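PDB 2WB7: PT26-6P from Thermococcus sp., which is of unknown function but, encoded by a mobile element of Euryarchaea, combines immunoglobulin-like domains with a helical domain. Local coordinates for residues D8-V13 against K514-L519; N398-Y403 against M473-L478; Y455-N460 against K482-A487; L478-K483 against N518-Y523. All coordinates share one frame; numbering follows the deposited sequence.

Contact 1. Residues D8-V13 against K514-L519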
loop_
_atom_site.group_PDB
_atom_site.type_symbol
_atom_site.label_atom_id
_atom_site.label_comp_id
_atom_site.label_asym_id
_atom_site.label_seq_id
_atom_site.Cartn_x
_atom_site.Cartn_y
_atom_site.Cartn_z
ATOM N N ASP A 8 2.829 -22.685 19.861
ATOM C CA ASP A 8 3.109 -21.356 20.390
ATOM C C ASP A 8 4.484 -20.850 19.968
ATOM O O ASP A 8 4.869 -19.740 20.306
ATOM C CB ASP A 8 3.020 -21.364 21.911
ATOM C CG ASP A 8 1.588 -21.471 22.408
ATOM O OD1 ASP A 8 0.753 -20.660 21.939
ATOM O OD2 ASP A 8 1.293 -22.352 23.265
ATOM N N ASP A 9 5.234 -21.660 19.240
ATOM C CA ASP A 9 6.536 -21.210 18.763
ATOM C C ASP A 9 6.429 -20.592 17.378
ATOM O O ASP A 9 7.389 -20.015 16.874
ATOM C CB ASP A 9 7.571 -22.345 18.778
ATOM C CG ASP A 9 7.143 -23.567 17.957
ATOM O OD1 ASP A 9 8.026 -24.188 17.345
ATOM O OD2 ASP A 9 5.947 -23.935 17.933
ATOM N N ILE A 10 5.258 -20.708 16.764
ATOM C CA ILE A 10 5.046 -20.113 15.451
ATOM C C ILE A 10 4.911 -18.600 15.590
ATOM O O ILE A 10 4.057 -18.095 16.323
ATOM C CB ILE A 10 3.806 -20.689 14.743
ATOM C CG1 ILE A 10 3.980 -22.197 14.545
ATOM C CG2 ILE A 10 3.565 -19.969 13.426
ATOM C CD1 ILE A 10 2.827 -22.886 13.871
ATOM N N ASP A 11 5.764 -17.878 14.881
ATOM C CA ASP A 11 5.802 -16.439 15.026
ATOM C C ASP A 11 4.472 -15.782 14.704
ATOM O O ASP A 11 4.103 -14.780 15.299
ATOM C CB ASP A 11 6.914 -15.866 14.172
ATOM C CG ASP A 11 7.748 -14.915 14.945
ATOM O OD1 ASP A 11 7.332 -13.741 15.032
ATOM O OD2 ASP A 11 8.777 -15.351 15.523
ATOM N N ASP A 12 3.750 -16.355 13.756
ATOM C CA ASP A 12 2.444 -15.843 13.407
ATOM C C ASP A 12 1.508 -15.966 14.595
ATOM O O ASP A 12 0.704 -15.087 14.837
ATOM C CB ASP A 12 1.880 -16.603 12.214
ATOM C CG ASP A 12 2.756 -16.490 10.985
ATOM O OD1 ASP A 12 2.987 -17.527 10.317
ATOM O OD2 ASP A 12 3.210 -15.360 10.682
ATOM N N VAL A 13 1.638 -17.048 15.351
ATOM C CA VAL A 13 0.761 -17.279 16.487
ATOM C C VAL A 13 1.040 -16.250 17.574
ATOM O O VAL A 13 0.122 -15.810 18.262
ATOM C CB VAL A 13 0.903 -18.727 17.049
ATOM C CG1 VAL A 13 0.088 -18.906 18.318
ATOM C CG2 VAL A 13 0.479 -19.749 16.002
ATOM N N LYS A 514 8.839 -22.047 3.095
ATOM C CA LYS A 514 10.233 -21.832 3.457
ATOM C C LYS A 514 10.347 -21.487 4.943
ATOM O O LYS A 514 11.307 -21.872 5.614
ATOM C CB LYS A 514 10.842 -20.732 2.595
ATOM C CG LYS A 514 12.310 -20.495 2.856
ATOM C CD LYS A 514 13.152 -21.721 2.434
ATOM C CE LYS A 514 14.488 -21.785 3.221
ATOM N NZ LYS A 514 15.288 -20.494 3.183
ATOM N N GLU A 515 9.365 -20.757 5.457
ATOM C CA GLU A 515 9.440 -20.275 6.836
ATOM C C GLU A 515 9.283 -21.403 7.838
ATOM O O GLU A 515 10.121 -21.576 8.713
ATOM C CB GLU A 515 8.384 -19.208 7.090
ATOM C CG GLU A 515 8.713 -17.864 6.471
ATOM C CD GLU A 515 7.562 -16.872 6.619
ATOM O OE1 GLU A 515 6.625 -17.168 7.405
ATOM O OE2 GLU A 515 7.586 -15.810 5.944
ATOM N N TYR A 516 8.205 -22.173 7.703
ATOM C CA TYR A 516 7.944 -23.297 8.584
ATOM C C TYR A 516 9.012 -24.388 8.454
ATOM O O TYR A 516 9.370 -25.056 9.421
ATOM C CB TYR A 516 6.548 -23.863 8.297
ATOM C CG TYR A 516 5.439 -23.010 8.860
ATOM C CD1 TYR A 516 4.559 -23.509 9.821
ATOM C CD2 TYR A 516 5.291 -21.688 8.446
ATOM C CE1 TYR A 516 3.542 -22.707 10.342
ATOM C CE2 TYR A 516 4.289 -20.888 8.953
ATOM C CZ TYR A 516 3.423 -21.395 9.903
ATOM O OH TYR A 516 2.446 -20.579 10.403
ATOM N N SER A 517 9.523 -24.579 7.255
ATOM C CA SER A 517 10.607 -25.503 7.093
ATOM C C SER A 517 11.803 -25.055 7.928
ATOM O O SER A 517 12.401 -25.861 8.635
ATOM C CB SER A 517 10.976 -25.639 5.625
ATOM O OG SER A 517 12.113 -26.466 5.487
ATOM N N ASN A 518 12.129 -23.767 7.892
ATOM C CA ASN A 518 13.239 -23.284 8.694
ATOM C C ASN A 518 12.968 -23.371 10.188
ATOM O O ASN A 518 13.878 -23.598 10.983
ATOM C CB ASN A 518 13.656 -21.863 8.298
ATOM C CG ASN A 518 14.172 -21.783 6.869
ATOM O OD1 ASN A 518 14.268 -20.702 6.295
ATOM N ND2 ASN A 518 14.492 -22.925 6.287
ATOM N N LEU A 519 11.719 -23.177 10.582
ATOM C CA LEU A 519 11.388 -23.309 11.989
ATOM C C LEU A 519 11.641 -24.755 12.391
ATOM O O LEU A 519 12.233 -25.028 13.458
ATOM C CB LEU A 519 9.939 -22.917 12.252
ATOM C CG LEU A 519 9.481 -22.992 13.711
ATOM C CD1 LEU A 519 10.469 -22.314 14.610
ATOM C CD2 LEU A 519 8.130 -22.368 13.869
#
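The phenol ring of Tyr-516 is the flat group on which the N-terminal loop settles. At its edge, near the ring plane, stands OD1 of Asp-12, and CD1 of Ile-10 comes in obliquely to lie 3.6 Å from CE1 of Tyr-516. Beyond the two segments, Tyr-490 meets the same ring edge-to-face, and Met-486 and Pro-239 also touch the tyrosine.

The hydroxyl is gripped by one bond. Tyr-516 OH donates to Asp-12 OD1 over 3.1 Å, and the carboxylate oxygen accepts on its anti lone pair, with the carboxylate plane turned 32° from the ring. CG2 of Ile-10 closes on the same hydroxyl, 3.3 Å from Tyr-516 OH. It can do so because this branch is anti to the isoleucine's own backbone N, leaving CG1 beside that nitrogen. Asp-12 has its stronger partner in Lys-512, which also pairs with Glu-515 and would offset the like charges of the two acids.

About one turn further along the helix, Leu-519 sets CD2 3.9 Å from the carbonyl O of Asp-9 and 4.2 Å from CG1 of Ile-10. The carboxylate of Asp-9 bends past this methyl to a salt bridge with Lys-483. A phenylalanine in place of Tyr-516 would probably keep the ring against Ile-10 but leave Asp-12 without its phenolic donor, relying on Lys-512.

An irregular N-terminal loop is thus docked on the last helix of the helical domain, fastening the two ends of the chain together through apolar contacts of one tyrosine and one leucine and a single phenol-carboxylate hydrogen bond.

Contact 2. Residues N398-Y403 against M473-L478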
loop_
_atom_site.group_PDB
_atom_site.type_symbol
_atom_site.label_atom_id
_atom_site.label_comp_id
_atom_site.label_asym_id
_atom_site.label_seq_id
_atom_site.Cartn_x
_atom_site.Cartn_y
_atom_site.Cartn_z
ATOM N N ASN A 398 -1.450 -37.764 22.596
ATOM C CA ASN A 398 -1.405 -39.187 22.943
ATOM C C ASN A 398 0.028 -39.696 22.922
ATOM O O ASN A 398 0.482 -40.371 23.848
ATOM C CB ASN A 398 -2.213 -40.054 21.975
ATOM C CG ASN A 398 -3.642 -39.579 21.789
ATOM O OD1 ASN A 398 -4.333 -39.175 22.733
ATOM N ND2 ASN A 398 -4.104 -39.658 20.549
ATOM N N LEU A 399 0.727 -39.378 21.835
ATOM C CA LEU A 399 2.077 -39.856 21.613
ATOM C C LEU A 399 2.966 -39.456 22.786
ATOM O O LEU A 399 3.673 -40.285 23.352
ATOM C CB LEU A 399 2.604 -39.281 20.303
ATOM C CG LEU A 399 3.567 -40.085 19.425
ATOM C CD1 LEU A 399 3.235 -41.558 19.409
ATOM C CD2 LEU A 399 3.547 -39.517 18.009
ATOM N N ILE A 400 2.905 -38.188 23.178
ATOM C CA ILE A 400 3.698 -37.727 24.308
ATOM C C ILE A 400 3.339 -38.487 25.574
ATOM O O ILE A 400 4.203 -38.789 26.390
ATOM C CB ILE A 400 3.520 -36.221 24.568
ATOM C CG1 ILE A 400 4.041 -35.411 23.373
ATOM C CG2 ILE A 400 4.234 -35.816 25.870
ATOM C CD1 ILE A 400 3.735 -33.913 23.431
ATOM N N ASP A 401 2.061 -38.797 25.735
ATOM C CA ASP A 401 1.614 -39.504 26.918
ATOM C C ASP A 401 2.180 -40.905 26.917
ATOM O O ASP A 401 2.655 -41.398 27.933
ATOM C CB ASP A 401 0.094 -39.509 26.993
ATOM C CG ASP A 401 -0.455 -38.139 27.371
ATOM O OD1 ASP A 401 0.308 -37.357 27.988
ATOM O OD2 ASP A 401 -1.629 -37.828 27.049
ATOM N N LEU A 402 2.150 -41.536 25.758
ATOM C CA LEU A 402 2.818 -42.802 25.596
ATOM C C LEU A 402 4.274 -42.684 26.049
ATOM O O LEU A 402 4.764 -43.517 26.800
ATOM C CB LEU A 402 2.740 -43.257 24.146
ATOM C CG LEU A 402 1.321 -43.500 23.645
ATOM C CD1 LEU A 402 1.335 -43.966 22.198
ATOM C CD2 LEU A 402 0.679 -44.535 24.528
ATOM N N TYR A 403 4.973 -41.648 25.608
ATOM C CA TYR A 403 6.371 -41.527 25.990
ATOM C C TYR A 403 6.501 -41.628 27.508
ATOM O O TYR A 403 7.312 -42.402 28.012
ATOM C CB TYR A 403 7.004 -40.232 25.472
ATOM C CG TYR A 403 8.466 -40.072 25.862
ATOM C CD1 TYR A 403 9.484 -40.565 25.040
ATOM C CD2 TYR A 403 8.834 -39.434 27.050
ATOM C CE1 TYR A 403 10.825 -40.425 25.381
ATOM C CE2 TYR A 403 10.176 -39.294 27.403
ATOM C CZ TYR A 403 11.164 -39.796 26.564
ATOM O OH TYR A 403 12.495 -39.652 26.900
HETATM N N MSE A 473 14.269 -34.139 23.360
HETATM C CA MSE A 473 14.650 -34.578 22.043
HETATM C C MSE A 473 13.457 -35.260 21.360
HETATM O O MSE A 473 13.300 -35.231 20.139
HETATM C CB MSE A 473 15.853 -35.513 22.145
HETATM C CG MSE A 473 16.804 -35.367 20.972
HETATM SE SE MSE A 473 17.449 -33.524 20.855
HETATM C CE MSE A 473 17.038 -33.185 18.991
ATOM N N PHE A 474 12.603 -35.879 22.155
ATOM C CA PHE A 474 11.438 -36.544 21.610
ATOM C C PHE A 474 10.455 -35.457 21.175
ATOM O O PHE A 474 9.908 -35.492 20.070
ATOM C CB PHE A 474 10.844 -37.468 22.672
ATOM C CG PHE A 474 9.552 -38.113 22.276
ATOM C CD1 PHE A 474 9.525 -39.116 21.343
ATOM C CD2 PHE A 474 8.360 -37.733 22.875
ATOM C CE1 PHE A 474 8.326 -39.722 20.997
ATOM C CE2 PHE A 474 7.173 -38.332 22.541
ATOM C CZ PHE A 474 7.151 -39.323 21.597
ATOM N N LEU A 475 10.233 -34.484 22.053
ATOM C CA LEU A 475 9.441 -33.316 21.710
ATOM C C LEU A 475 9.984 -32.647 20.451
ATOM O O LEU A 475 9.235 -32.415 19.495
ATOM C CB LEU A 475 9.415 -32.316 22.866
ATOM C CG LEU A 475 8.579 -32.714 24.086
ATOM C CD1 LEU A 475 8.454 -31.528 25.045
ATOM C CD2 LEU A 475 7.198 -33.258 23.680
ATOM N N ASN A 476 11.291 -32.367 20.440
ATOM C CA ASN A 476 11.879 -31.634 19.327
ATOM C C ASN A 476 11.655 -32.286 17.980
ATOM O O ASN A 476 11.333 -31.611 17.009
ATOM C CB ASN A 476 13.353 -31.391 19.551
ATOM C CG ASN A 476 13.607 -30.302 20.557
ATOM O OD1 ASN A 476 12.695 -29.575 20.941
ATOM N ND2 ASN A 476 14.844 -30.193 21.011
ATOM N N TYR A 477 11.813 -33.599 17.919
ATOM C CA TYR A 477 11.611 -34.294 16.666
ATOM C C TYR A 477 10.138 -34.329 16.244
ATOM O O TYR A 477 9.826 -34.237 15.046
ATOM C CB TYR A 477 12.165 -35.713 16.739
ATOM C CG TYR A 477 13.620 -35.837 16.333
ATOM C CD1 TYR A 477 14.015 -35.583 15.022
ATOM C CD2 TYR A 477 14.595 -36.237 17.248
ATOM C CE1 TYR A 477 15.334 -35.707 14.630
ATOM C CE2 TYR A 477 15.915 -36.372 16.865
ATOM C CZ TYR A 477 16.278 -36.111 15.552
ATOM O OH TYR A 477 17.591 -36.231 15.156
ATOM N N LEU A 478 9.235 -34.476 17.212
ATOM C CA LEU A 478 7.812 -34.410 16.897
ATOM C C LEU A 478 7.485 -33.024 16.356
ATOM O O LEU A 478 6.783 -32.872 15.359
ATOM C CB LEU A 478 6.963 -34.701 18.126
ATOM C CG LEU A 478 6.919 -36.158 18.570
ATOM C CD1 LEU A 478 6.031 -36.267 19.801
ATOM C CD2 LEU A 478 6.442 -37.046 17.422
#
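Phe-474 reaches across to Tyr-403 and the turn before it, and its side chain can be traced atom by atom. CG anti to the backbone N (chi1 174°) carries the ring across to the facing helix. CB lies 4.0 Å from CE1 of Tyr-403. CG comes to 3.7 Å from CD1 of Tyr-403, the atom that sits over one face of the phenylalanine ring, offset toward the rim. Along the CD2 side the partner shifts back toward the tyrosine's root, until CE2 of Phe-474 is 3.5 Å from CB of Tyr-403. The tip, CZ, ends 4.0 Å from the carbonyl O of Leu-399, while CA of Ile-400 lies at the ring edge, in its plane. The two aromatic side chains overlap head to tail in an offset stack, centroids 4.7 Å apart and planes at 20°.

Aliphatic groups complete the interface. Ile-400 CD1 meets Leu-475 CD2 at 3.5 Å, the two side chains lying nearly perpendicular. Toward the far end, Leu-399 CD2 and Leu-478 CD2 touch at 3.9 Å, and Leu-478 turns its other methyl to CG1 of Ile-400. Long side chains of this kind fill the width between axes that pass 11.2 Å apart.

Segment 398-403, on helix 393-404, runs antiparallel to 473-478, near the start of helix 471-499, at 159°. Leu-399 and Tyr-403 also touch helix 408-438, at Thr-414 and Arg-408, while Leu-478 reaches Leu-462 of helix 442-465, so the contact is bordered by helices 408-438 and 442-465.

Contact 3. Residues Y455-N460 against K482-A487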
loop_
_atom_site.group_PDB
_atom_site.type_symbol
_atom_site.label_atom_id
_atom_site.label_comp_id
_atom_site.label_asym_id
_atom_site.label_seq_id
_atom_site.Cartn_x
_atom_site.Cartn_y
_atom_site.Cartn_z
ATOM N N TYR A 455 7.664 -33.446 3.342
ATOM C CA TYR A 455 7.021 -34.642 3.853
ATOM C C TYR A 455 8.079 -35.674 4.184
ATOM O O TYR A 455 8.029 -36.285 5.241
ATOM C CB TYR A 455 6.027 -35.200 2.845
ATOM C CG TYR A 455 4.794 -34.333 2.655
ATOM C CD1 TYR A 455 4.222 -34.158 1.397
ATOM C CD2 TYR A 455 4.200 -33.691 3.731
ATOM C CE1 TYR A 455 3.089 -33.383 1.218
ATOM C CE2 TYR A 455 3.061 -32.907 3.562
ATOM C CZ TYR A 455 2.512 -32.755 2.304
ATOM O OH TYR A 455 1.385 -31.973 2.149
ATOM N N LYS A 456 9.039 -35.855 3.274
ATOM C CA LYS A 456 10.189 -36.751 3.495
ATOM C C LYS A 456 10.925 -36.410 4.784
ATOM O O LYS A 456 11.332 -37.306 5.531
ATOM C CB LYS A 456 11.192 -36.684 2.335
ATOM C CG LYS A 456 10.893 -37.536 1.080
ATOM C CD LYS A 456 12.245 -37.960 0.481
ATOM C CE LYS A 456 12.331 -37.817 -1.033
ATOM N NZ LYS A 456 12.429 -39.152 -1.731
ATOM N N ALA A 457 11.116 -35.124 5.051
ATOM C CA ALA A 457 11.803 -34.741 6.287
ATOM C C ALA A 457 10.973 -35.123 7.508
ATOM O O ALA A 457 11.513 -35.505 8.557
ATOM C CB ALA A 457 12.086 -33.255 6.305
ATOM N N ALA A 458 9.658 -34.980 7.384
ATOM C CA ALA A 458 8.771 -35.291 8.477
ATOM C C ALA A 458 8.797 -36.781 8.753
ATOM O O ALA A 458 8.894 -37.204 9.904
ATOM C CB ALA A 458 7.375 -34.839 8.156
ATOM N N ILE A 459 8.709 -37.581 7.695
ATOM C CA ILE A 459 8.813 -39.019 7.855
ATOM C C ILE A 459 10.101 -39.390 8.584
ATOM O O ILE A 459 10.113 -40.304 9.384
ATOM C CB ILE A 459 8.738 -39.778 6.528
ATOM C CG1 ILE A 459 7.318 -39.696 5.952
ATOM C CG2 ILE A 459 9.128 -41.245 6.758
ATOM C CD1 ILE A 459 7.087 -40.560 4.725
ATOM N N ASN A 460 11.177 -38.665 8.325
ATOM C CA ASN A 460 12.439 -38.971 8.943
ATOM C C ASN A 460 12.434 -38.594 10.402
ATOM O O ASN A 460 12.959 -39.325 11.250
ATOM C CB ASN A 460 13.567 -38.231 8.237
ATOM C CG ASN A 460 14.919 -38.683 8.702
ATOM O OD1 ASN A 460 15.306 -39.828 8.488
ATOM N ND2 ASN A 460 15.644 -37.793 9.367
ATOM N N LYS A 482 6.148 -31.947 12.788
ATOM C CA LYS A 482 4.891 -31.232 12.615
ATOM C C LYS A 482 4.996 -30.047 11.637
ATOM O O LYS A 482 4.171 -29.898 10.710
ATOM C CB LYS A 482 4.416 -30.730 13.963
ATOM C CG LYS A 482 2.932 -30.513 14.032
ATOM C CD LYS A 482 2.569 -29.955 15.376
ATOM C CE LYS A 482 1.091 -29.691 15.497
ATOM N NZ LYS A 482 0.899 -28.828 16.707
ATOM N N LYS A 483 6.012 -29.208 11.850
ATOM C CA LYS A 483 6.239 -28.045 11.000
ATOM C C LYS A 483 6.637 -28.443 9.591
ATOM O O LYS A 483 6.279 -27.757 8.631
ATOM C CB LYS A 483 7.320 -27.146 11.576
ATOM C CG LYS A 483 7.269 -26.989 13.063
ATOM C CD LYS A 483 6.001 -26.366 13.570
ATOM C CE LYS A 483 6.311 -25.603 14.863
ATOM N NZ LYS A 483 5.370 -25.921 15.970
ATOM N N HIS A 484 7.404 -29.526 9.462
ATOM C CA HIS A 484 7.714 -30.051 8.133
ATOM C C HIS A 484 6.427 -30.430 7.412
ATOM O O HIS A 484 6.281 -30.133 6.231
ATOM C CB HIS A 484 8.685 -31.249 8.165
ATOM C CG HIS A 484 10.130 -30.867 8.294
ATOM N ND1 HIS A 484 10.720 -29.894 7.511
ATOM C CD2 HIS A 484 11.108 -31.334 9.107
ATOM C CE1 HIS A 484 11.993 -29.772 7.844
ATOM N NE2 HIS A 484 12.251 -30.626 8.818
ATOM N N GLU A 485 5.486 -31.075 8.100
ATOM C CA GLU A 485 4.227 -31.411 7.437
ATOM C C GLU A 485 3.459 -30.156 7.019
ATOM O O GLU A 485 2.816 -30.133 5.965
ATOM C CB GLU A 485 3.319 -32.307 8.281
ATOM C CG GLU A 485 2.228 -32.916 7.415
ATOM C CD GLU A 485 0.930 -33.284 8.156
ATOM O OE1 GLU A 485 0.914 -33.253 9.404
ATOM O OE2 GLU A 485 -0.073 -33.613 7.457
HETATM N N MSE A 486 3.529 -29.123 7.858
HETATM C CA MSE A 486 2.878 -27.847 7.581
HETATM C C MSE A 486 3.488 -27.175 6.352
HETATM O O MSE A 486 2.769 -26.645 5.490
HETATM C CB MSE A 486 3.006 -26.944 8.795
HETATM C CG MSE A 486 2.124 -27.355 9.975
HETATM SE SE MSE A 486 2.735 -26.472 11.616
HETATM C CE MSE A 486 1.207 -26.693 12.799
ATOM N N ALA A 487 4.822 -27.215 6.280
ATOM C CA ALA A 487 5.581 -26.714 5.142
ATOM C C ALA A 487 5.186 -27.435 3.851
ATOM O O ALA A 487 4.857 -26.812 2.849
ATOM C CB ALA A 487 7.038 -26.878 5.417
#
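Ala-457 sets its methyl squarely over the imidazole of His-484. CB of Ala-457 is 3.5 Å from the ring centroid of His-484 and only 8° off the normal, a CH-pi contact made over the centre of the face. Next to it, CB of Ala-458 rests 3.8 Å from CB of His-484, so both alanines press on one side chain. On the other flank, CE2 of Tyr-455 approaches Glu-485, at 3.7 Å from its carbonyl O and 3.9 Å from its CG.

A second shell fixes these groups. Glu-454 takes ND1 of His-484 and Glu-524 takes NE2, which holds the ring against rotation and would probably favour its doubly protonated form. Tyr-455 bonds through OH to Asp-489. Glu-485, extended beyond CG, carries its carboxylate to Lys-425 and to the backbone nitrogens of Val-390 and Met-391, linking the helix pair to the stretch just ahead of helix 393-404. A leucine at His-484 would probably still press on the alanines, yet is likely to leave Glu-454 and Glu-524 without their shared imidazole partner.

With Ala-457 and Ala-458 at the meeting point, the axes of 455-460 and 482-487 can approach to 7.8 Å, at 163°. This is a close antiparallel helical hairpin: helices 442-465 and 471-499 follow each other in the chain and pack side by side within the helical domain.

Contact 4. Residues L478-K483 against N518-Y523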
loop_
_atom_site.group_PDB
_atom_site.type_symbol
_atom_site.label_atom_id
_atom_site.label_comp_id
_atom_site.label_asym_id
_atom_site.label_seq_id
_atom_site.Cartn_x
_atom_site.Cartn_y
_atom_site.Cartn_z
ATOM N N LEU A 478 9.235 -34.476 17.212
ATOM C CA LEU A 478 7.812 -34.410 16.897
ATOM C C LEU A 478 7.485 -33.024 16.356
ATOM O O LEU A 478 6.783 -32.872 15.359
ATOM C CB LEU A 478 6.963 -34.701 18.126
ATOM C CG LEU A 478 6.919 -36.158 18.570
ATOM C CD1 LEU A 478 6.031 -36.267 19.801
ATOM C CD2 LEU A 478 6.442 -37.046 17.422
ATOM N N ASN A 479 8.029 -32.003 17.001
ATOM C CA ASN A 479 7.790 -30.654 16.559
ATOM C C ASN A 479 8.385 -30.343 15.177
ATOM O O ASN A 479 7.719 -29.721 14.340
ATOM C CB ASN A 479 8.254 -29.656 17.602
ATOM C CG ASN A 479 7.662 -28.303 17.375
ATOM O OD1 ASN A 479 8.379 -27.324 17.151
ATOM N ND2 ASN A 479 6.338 -28.235 17.369
ATOM N N ALA A 480 9.623 -30.774 14.934
ATOM C CA ALA A 480 10.208 -30.644 13.604
ATOM C C ALA A 480 9.300 -31.344 12.618
ATOM O O ALA A 480 8.966 -30.801 11.573
ATOM C CB ALA A 480 11.624 -31.233 13.544
ATOM N N ALA A 481 8.893 -32.552 12.954
ATOM C CA ALA A 481 8.040 -33.313 12.066
ATOM C C ALA A 481 6.706 -32.595 11.775
ATOM O O ALA A 481 6.202 -32.612 10.651
ATOM C CB ALA A 481 7.804 -34.707 12.637
ATOM N N LYS A 482 6.148 -31.947 12.788
ATOM C CA LYS A 482 4.891 -31.232 12.615
ATOM C C LYS A 482 4.996 -30.047 11.637
ATOM O O LYS A 482 4.171 -29.898 10.710
ATOM C CB LYS A 482 4.416 -30.730 13.963
ATOM C CG LYS A 482 2.932 -30.513 14.032
ATOM C CD LYS A 482 2.569 -29.955 15.376
ATOM C CE LYS A 482 1.091 -29.691 15.497
ATOM N NZ LYS A 482 0.899 -28.828 16.707
ATOM N N LYS A 483 6.012 -29.208 11.850
ATOM C CA LYS A 483 6.239 -28.045 11.000
ATOM C C LYS A 483 6.637 -28.443 9.591
ATOM O O LYS A 483 6.279 -27.757 8.631
ATOM C CB LYS A 483 7.320 -27.146 11.576
ATOM C CG LYS A 483 7.269 -26.989 13.063
ATOM C CD LYS A 483 6.001 -26.366 13.570
ATOM C CE LYS A 483 6.311 -25.603 14.863
ATOM N NZ LYS A 483 5.370 -25.921 15.970
ATOM N N ASN A 518 12.129 -23.767 7.892
ATOM C CA ASN A 518 13.239 -23.284 8.694
ATOM C C ASN A 518 12.968 -23.371 10.188
ATOM O O ASN A 518 13.878 -23.598 10.983
ATOM C CB ASN A 518 13.656 -21.863 8.298
ATOM C CG ASN A 518 14.172 -21.783 6.869
ATOM O OD1 ASN A 518 14.268 -20.702 6.295
ATOM N ND2 ASN A 518 14.492 -22.925 6.287
ATOM N N LEU A 519 11.719 -23.177 10.582
ATOM C CA LEU A 519 11.388 -23.309 11.989
ATOM C C LEU A 519 11.641 -24.755 12.391
ATOM O O LEU A 519 12.233 -25.028 13.458
ATOM C CB LEU A 519 9.939 -22.917 12.252
ATOM C CG LEU A 519 9.481 -22.992 13.711
ATOM C CD1 LEU A 519 10.469 -22.314 14.610
ATOM C CD2 LEU A 519 8.130 -22.368 13.869
ATOM N N ALA A 520 11.207 -25.683 11.535
ATOM C CA ALA A 520 11.447 -27.102 11.793
ATOM C C ALA A 520 12.916 -27.382 12.097
ATOM O O ALA A 520 13.243 -28.040 13.090
ATOM C CB ALA A 520 10.978 -27.959 10.634
ATOM N N LYS A 521 13.800 -26.879 11.241
ATOM C CA LYS A 521 15.217 -27.185 11.358
ATOM C C LYS A 521 15.833 -26.640 12.636
ATOM O O LYS A 521 16.912 -27.064 13.035
ATOM C CB LYS A 521 15.983 -26.641 10.165
ATOM C CG LYS A 521 15.476 -27.121 8.836
ATOM C CD LYS A 521 16.335 -26.575 7.726
ATOM C CE LYS A 521 15.783 -26.959 6.371
ATOM N NZ LYS A 521 15.826 -28.439 6.162
ATOM N N GLU A 522 15.167 -25.698 13.283
ATOM C CA GLU A 522 15.720 -25.192 14.527
ATOM C C GLU A 522 15.657 -26.243 15.612
ATOM O O GLU A 522 16.387 -26.177 16.596
ATOM C CB GLU A 522 15.002 -23.934 14.973
ATOM C CG GLU A 522 15.403 -22.720 14.190
ATOM C CD GLU A 522 14.474 -21.580 14.470
ATOM O OE1 GLU A 522 13.663 -21.702 15.418
ATOM O OE2 GLU A 522 14.539 -20.560 13.750
ATOM N N TYR A 523 14.790 -27.226 15.418
ATOM C CA TYR A 523 14.609 -28.295 16.384
ATOM C C TYR A 523 15.453 -29.542 16.096
ATOM O O TYR A 523 15.643 -30.378 16.974
ATOM C CB TYR A 523 13.129 -28.634 16.466
ATOM C CG TYR A 523 12.371 -27.473 17.012
ATOM C CD1 TYR A 523 12.303 -27.257 18.383
ATOM C CD2 TYR A 523 11.768 -26.554 16.165
ATOM C CE1 TYR A 523 11.631 -26.187 18.900
ATOM C CE2 TYR A 523 11.093 -25.477 16.683
ATOM C CZ TYR A 523 11.032 -25.307 18.047
ATOM O OH TYR A 523 10.371 -24.234 18.556
#
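Ala-480 and Ala-520 form the tight heart of this antiparallel pair, their CA atoms 4.2 Å apart. The fit is reciprocal: CB of Ala-520 lies 3.6 Å from the carbonyl O of Ala-480, and CB of Ala-480 lies at the same 3.6 Å from O of Ala-520. With small alanines meeting at the centre, the axes of 478-483 and 518-523 pass 7.9 Å apart at 167°. The buried CB of Lys-483 extends this patch, 3.9 Å from CB of Ala-520.

Toward the partly exposed side the packing relies on longer groups. The bent chain of Lys-483 (chi2 -61°) brings CE to 3.8 Å from CD2 of Leu-519. Tyr-523, its CB 4.2 Å from that of Ala-480, receives the amide of Asn-479 over one face, the two planes nearly perpendicular at 85°. Lys-521, whose CB points away from 478-483, and Glu-522 are exposed.

Lys-483 is therefore used twice, its methylenes as apolar filler and its ammonium as partner to Asp-7 as well as Asp-9. The two carboxylates would probably offset the cost of burying this ammonium and favour its charged form, which implies that the joint combines steric fit between helices with electrostatic attachment of the chain's beginning.

From the N terminus, the chain enters contact 1 at once, and the loop that opens there closes only at 514-519, after all the beta domains and most of the helical domain. Contacts 2 and 3 lie wholly within that span. Contact 2 opens at 398-403 and closes at 473-478; contact 3 opens at 455-460, before contact 2 has closed, and closes at 482-487, so the two cross. Contact 4 starts at Leu-478, where contact 2 ends, overlaps contact 3 at Lys-482 and Lys-483, and closes at 518-523, sharing Asn-518 and Leu-519 with contact 1. Helix 471-499 thus joins helices 393-404, 442-465 and 503-523, while contact 1 adds the N-terminal loop.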